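Local coordinates for AT-less polyketide synthase (Streptomyces platensis subsp. rosaceus, PDB 4TKT), which probably catalyses decarboxylative Claisen condensations that extend a polyketide chain, as ketosynthase domain KS6 of MgsF, in isomigrastatin biosynthesis, at residues A334-N337 with A338-E342; A296-A299 with V300-A304; Q143-G146 with A147-S150. All coordinates share one frame; numbering follows the deposited sequence.

From the N terminus the chain first reaches interaction 3 (143-150), then interaction 2 (296-304), and last interaction 1 (334-342). Each joins consecutive turns of a single helix, so none closes a long loop; the three follow in series, with no nesting or crossing. Interactions 1 and 2 belong together in space: their centres are 9 Å apart, and helices 294-308 and 328-340 touch where Gly335 and Leu336 meet Ala298 and Ile301; just past the second helix the Glu342 side chain packs on Arg302. Interaction 3 stands apart on helix 142-151, its centre 41 Å from that of interaction 2 and 47 Å from that of interaction 1.

Interaction 1 (A334-N337 with A338-E342); sequences AGLN and AAFAE
Ala334 hands its carbonyl to the amide one turn on: Ala338 N bonds Ala334 O at 3.1 Å, and the methyl of Ala338 lies 3.6 Å from the same Ala334 oxygen. Gly335 repeats the pattern with Ala339, whose N sits 3.1 Å from Gly335 O. Having no side chain, Gly335 brings bare backbone up to helix 294-308, where its O meets the methyl of Ala298.

Leu336 makes the side-chain contact of this turn. Leu336 O takes the amide N of Phe340 at 3.0 Å. The ring of Phe340 turns an edge to that oxygen, CD2 coming within 3.2 Å of Leu336 O, close to the ring plane. This follows from chi1 of -81°, which swings CG back beside the backbone N of Phe340. Farther out the two side chains touch more loosely, Leu336 CD2 lying 4.4 Å from Phe340 CE2. All this happens on the helix of a beta-alpha-beta unit, strand 317-319, helix 328-340, strand 350-353, in the C-terminal half of the thiolase-type ketosynthase fold. Trp305 meets the Phe340 ring edge-to-face, and Phe403 packs on both Leu336 and Phe340.

Asn337 closes the series. Its O receives Ala341 N at 3.0 Å, and the methyl of Ala341 stands 3.2 Å from that oxygen, while the Asn337 side chain touches Ser401, Pro402 and Phe403.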
# COMPACT_ATOMS: atom_id res chain seq x y z
N ALA A 334 -0.90 26.87 -8.62
CA ALA A 334 -0.77 27.55 -9.90
C ALA A 334 -0.80 26.54 -11.04
O ALA A 334 -1.41 26.78 -12.08
CB ALA A 334 0.50 28.37 -9.95
N GLY A 335 -0.13 25.41 -10.83
CA GLY A 335 -0.09 24.35 -11.82
C GLY A 335 -1.45 23.73 -12.04
O GLY A 335 -1.86 23.49 -13.18
N LEU A 336 -2.16 23.47 -10.95
CA LEU A 336 -3.50 22.89 -11.02
C LEU A 336 -4.48 23.85 -11.68
O LEU A 336 -5.32 23.43 -12.48
CB LEU A 336 -3.98 22.52 -9.62
CG LEU A 336 -3.43 21.22 -9.04
CD1 LEU A 336 -3.65 21.18 -7.54
CD2 LEU A 336 -4.10 20.04 -9.71
N ASN A 337 -4.38 25.13 -11.35
CA ASN A 337 -5.25 26.15 -11.94
C ASN A 337 -5.10 26.21 -13.45
O ASN A 337 -6.08 26.29 -14.18
CB ASN A 337 -4.97 27.53 -11.34
CG ASN A 337 -5.45 27.65 -9.91
OD1 ASN A 337 -6.15 26.78 -9.40
ND2 ASN A 337 -5.09 28.75 -9.25
N ALA A 338 -3.85 26.18 -13.91
CA ALA A 338 -3.55 26.20 -15.34
C ALA A 338 -4.10 24.95 -16.02
O ALA A 338 -4.52 25.00 -17.18
CB ALA A 338 -2.06 26.31 -15.56
N ALA A 339 -4.10 23.83 -15.30
CA ALA A 339 -4.63 22.58 -15.83
C ALA A 339 -6.13 22.67 -16.07
O ALA A 339 -6.61 22.39 -17.17
CB ALA A 339 -4.31 21.44 -14.89
N PHE A 340 -6.87 23.07 -15.04
CA PHE A 340 -8.32 23.16 -15.11
C PHE A 340 -8.80 24.25 -16.07
O PHE A 340 -9.86 24.13 -16.67
CB PHE A 340 -8.91 23.40 -13.72
CG PHE A 340 -9.05 22.15 -12.89
CD1 PHE A 340 -10.16 21.34 -13.02
CD2 PHE A 340 -8.07 21.80 -11.98
CE1 PHE A 340 -10.30 20.20 -12.26
CE2 PHE A 340 -8.20 20.66 -11.21
CZ PHE A 340 -9.31 19.85 -11.35
N ALA A 341 -8.01 25.31 -16.20
CA ALA A 341 -8.41 26.48 -16.99
C ALA A 341 -8.55 26.16 -18.48
O ALA A 341 -9.20 26.90 -19.21
CB ALA A 341 -7.42 27.61 -16.80
N GLU A 342 -7.95 25.06 -18.91
CA GLU A 342 -8.02 24.66 -20.31
C GLU A 342 -9.32 23.93 -20.64
O GLU A 342 -9.54 23.52 -21.78
CB GLU A 342 -6.83 23.78 -20.68
CG GLU A 342 -5.53 24.55 -20.89
CD GLU A 342 -5.63 25.56 -22.02
OE1 GLU A 342 -6.34 25.28 -23.01
OE2 GLU A 342 -5.00 26.63 -21.91

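Interaction 2 (A296-A299 with V300-A304); sequences AQAA and VIRSA
Residues 296-299 run straight on into 300-304 within helix 294-308. Val300 N, Ile301 N, Arg302 N and Ser303 N bond in turn to the carbonyls of Ala296, Gln297, Ala298 and Ala299, the regular i to i+4 pattern. In the thiolase-type ketosynthase fold this helix packs on strand 273-282 through Val300 and Ala304, on strand 432-439 through Ile301 and Ala304, and on helix 328-340 through Ala298 and Ile301.

Gln297 O is flanked by two branched side chains: Val300 CG1 approaches to 3.2 Å, and Ile301 CG1 lies 3.1 Å from the same oxygen. Arg302 folds back, its chain bent at chi3 (-138°), and lays a face of the guanidinium over the methyl of Ala298, with NH2 3.5 Å from Ala298 CB. Ala298 O lies over one face, 3.6 Å above the plane and toward the rim.

At Ala299 O two donors converge from opposite faces of the carbonyl plane: Ser303 N at 2.9 Å, and Ser303 OG, which stands above the plane at 2.7 Å. The hydroxyl thus spends its proton on its own helix, and this second bond fixes the rotation of the serine, while the positive charge of Arg302 would probably draw on the electrons of Ala298 O.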
# COMPACT_ATOMS: atom_id res chain seq x y z
N ALA A 296 5.07 22.73 -16.11
CA ALA A 296 5.32 21.31 -16.29
C ALA A 296 4.29 20.49 -15.52
O ALA A 296 3.82 19.45 -16.00
CB ALA A 296 6.72 20.95 -15.84
N GLN A 297 3.94 20.96 -14.33
CA GLN A 297 2.93 20.29 -13.52
C GLN A 297 1.58 20.34 -14.21
O GLN A 297 0.85 19.35 -14.22
CB GLN A 297 2.84 20.94 -12.14
CG GLN A 297 4.10 20.77 -11.30
CD GLN A 297 3.94 21.34 -9.91
OE1 GLN A 297 2.86 21.79 -9.53
NE2 GLN A 297 5.02 21.32 -9.13
N ALA A 298 1.26 21.49 -14.80
CA ALA A 298 0.02 21.65 -15.53
C ALA A 298 -0.03 20.71 -16.72
O ALA A 298 -1.07 20.15 -17.05
CB ALA A 298 -0.16 23.09 -15.97
N ALA A 299 1.12 20.54 -17.37
CA ALA A 299 1.20 19.70 -18.56
C ALA A 299 0.98 18.23 -18.24
O ALA A 299 0.24 17.54 -18.93
CB ALA A 299 2.54 19.90 -19.25
N VAL A 300 1.62 17.75 -17.17
CA VAL A 300 1.53 16.34 -16.82
C VAL A 300 0.11 16.01 -16.34
O VAL A 300 -0.38 14.91 -16.57
CB VAL A 300 2.58 15.94 -15.75
CG1 VAL A 300 2.24 16.52 -14.38
CG2 VAL A 300 2.70 14.43 -15.66
N ILE A 301 -0.54 16.97 -15.70
CA ILE A 301 -1.90 16.78 -15.21
C ILE A 301 -2.89 16.72 -16.38
O ILE A 301 -3.78 15.88 -16.39
CB ILE A 301 -2.29 17.91 -14.23
CG1 ILE A 301 -1.51 17.76 -12.93
CG2 ILE A 301 -3.78 17.87 -13.95
CD1 ILE A 301 -1.55 18.98 -12.05
N ARG A 302 -2.72 17.61 -17.35
CA ARG A 302 -3.56 17.59 -18.55
C ARG A 302 -3.33 16.33 -19.37
O ARG A 302 -4.28 15.76 -19.92
CB ARG A 302 -3.30 18.82 -19.42
CG ARG A 302 -3.78 20.14 -18.84
CD ARG A 302 -3.72 21.23 -19.89
NE ARG A 302 -3.20 22.49 -19.36
CZ ARG A 302 -1.95 22.91 -19.53
NH1 ARG A 302 -1.09 22.19 -20.23
NH2 ARG A 302 -1.56 24.07 -19.01
N SER A 303 -2.08 15.89 -19.46
CA SER A 303 -1.74 14.70 -20.23
C SER A 303 -2.42 13.47 -19.67
O SER A 303 -2.91 12.62 -20.42
CB SER A 303 -0.22 14.49 -20.25
OG SER A 303 0.43 15.61 -20.81
N ALA A 304 -2.46 13.37 -18.34
CA ALA A 304 -3.11 12.25 -17.68
C ALA A 304 -4.61 12.31 -17.91
O ALA A 304 -5.25 11.29 -18.15
CB ALA A 304 -2.79 12.26 -16.19

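Interaction 3 (Q143-G146 with A147-S150); sequences QLYG and AEYS
Tyr145 runs alongside Glu148, both side chains heading in one direction, and its ring carbon CD1 comes 3.6 Å from Glu148 OE1. Ring and carboxylate planes stand 81° apart. Glu148 reaches this position with CG beside its backbone N (chi1 -68°) and an extended chain beyond; CG passes 3.2 Å from Leu144 O. The polar ends have partners beyond the helix: Glu148 OE2 bonds His218 NE2, and Tyr145 OH bonds the carbonyl of Val217.

Gly146 O is gripped twice by Ser150, through N at 3.0 Å and through OG at 2.6 Å, from opposite faces of the carbonyl plane. The serine OG also receives a bond from the amide of Val156, linking the helix to the chain just past it. Other backbone bonds run the same i to i+4 course, Glu148 N to Leu144 O and Tyr149 N to Tyr145 O, with Ala147 N to Gln143 O weak at 3.5 Å.

Helix 142-151, which follows strand 129-136 in the chain, lies at the surface. Tyr145 packs against His218 and Pro219 of the loop that links strand 208-214 to helix 220-227, while Tyr614 and the Tyr149 hydroxyl's bond to Pro619 O join it to the C-terminal tail.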
# COMPACT_ATOMS: atom_id res chain seq x y z
N GLN A 143 23.10 0.48 3.86
CA GLN A 143 24.47 0.40 3.35
C GLN A 143 25.50 1.20 4.16
O GLN A 143 26.62 0.74 4.37
CB GLN A 143 24.45 0.89 1.91
CG GLN A 143 25.62 0.46 1.06
CD GLN A 143 25.47 0.97 -0.36
OE1 GLN A 143 24.60 1.79 -0.65
NE2 GLN A 143 26.32 0.49 -1.26
N LEU A 144 25.12 2.39 4.60
CA LEU A 144 26.04 3.30 5.28
C LEU A 144 26.52 2.75 6.62
O LEU A 144 27.65 3.02 7.04
CB LEU A 144 25.37 4.66 5.50
CG LEU A 144 24.94 5.38 4.22
CD1 LEU A 144 24.04 6.55 4.54
CD2 LEU A 144 26.16 5.84 3.44
N TYR A 145 25.67 1.98 7.28
CA TYR A 145 26.02 1.40 8.57
C TYR A 145 27.21 0.45 8.43
O TYR A 145 28.12 0.46 9.25
CB TYR A 145 24.82 0.67 9.18
CG TYR A 145 23.84 1.61 9.85
CD1 TYR A 145 24.28 2.54 10.79
CD2 TYR A 145 22.49 1.57 9.55
CE1 TYR A 145 23.39 3.40 11.41
CE2 TYR A 145 21.60 2.43 10.16
CZ TYR A 145 22.05 3.34 11.09
OH TYR A 145 21.17 4.19 11.70
N GLY A 146 27.19 -0.35 7.37
CA GLY A 146 28.26 -1.30 7.12
C GLY A 146 29.60 -0.63 6.90
O GLY A 146 30.64 -1.13 7.32
N ALA A 147 29.57 0.53 6.24
CA ALA A 147 30.78 1.29 5.98
C ALA A 147 31.30 1.94 7.25
O ALA A 147 32.51 1.98 7.49
CB ALA A 147 30.53 2.35 4.91
N GLU A 148 30.38 2.44 8.07
CA GLU A 148 30.74 3.07 9.34
C GLU A 148 31.35 2.04 10.28
O GLU A 148 32.21 2.36 11.10
CB GLU A 148 29.52 3.72 9.99
CG GLU A 148 28.98 4.92 9.22
CD GLU A 148 27.68 5.45 9.79
OE1 GLU A 148 27.07 4.76 10.63
OE2 GLU A 148 27.27 6.56 9.39
N TYR A 149 30.89 0.80 10.17
CA TYR A 149 31.42 -0.28 10.98
C TYR A 149 32.79 -0.71 10.48
O TYR A 149 33.72 -0.91 11.27
CB TYR A 149 30.46 -1.47 10.97
CG TYR A 149 30.68 -2.44 12.11
CD1 TYR A 149 31.71 -3.37 12.06
CD2 TYR A 149 29.85 -2.43 13.22
CE1 TYR A 149 31.92 -4.25 13.10
CE2 TYR A 149 30.05 -3.32 14.26
CZ TYR A 149 31.09 -4.22 14.20
OH TYR A 149 31.29 -5.11 15.23
N SER A 150 32.92 -0.84 9.17
CA SER A 150 34.12 -1.39 8.55
C SER A 150 35.36 -0.53 8.74
O SER A 150 36.48 -1.05 8.78
CB SER A 150 33.88 -1.62 7.06
OG SER A 150 32.82 -2.53 6.85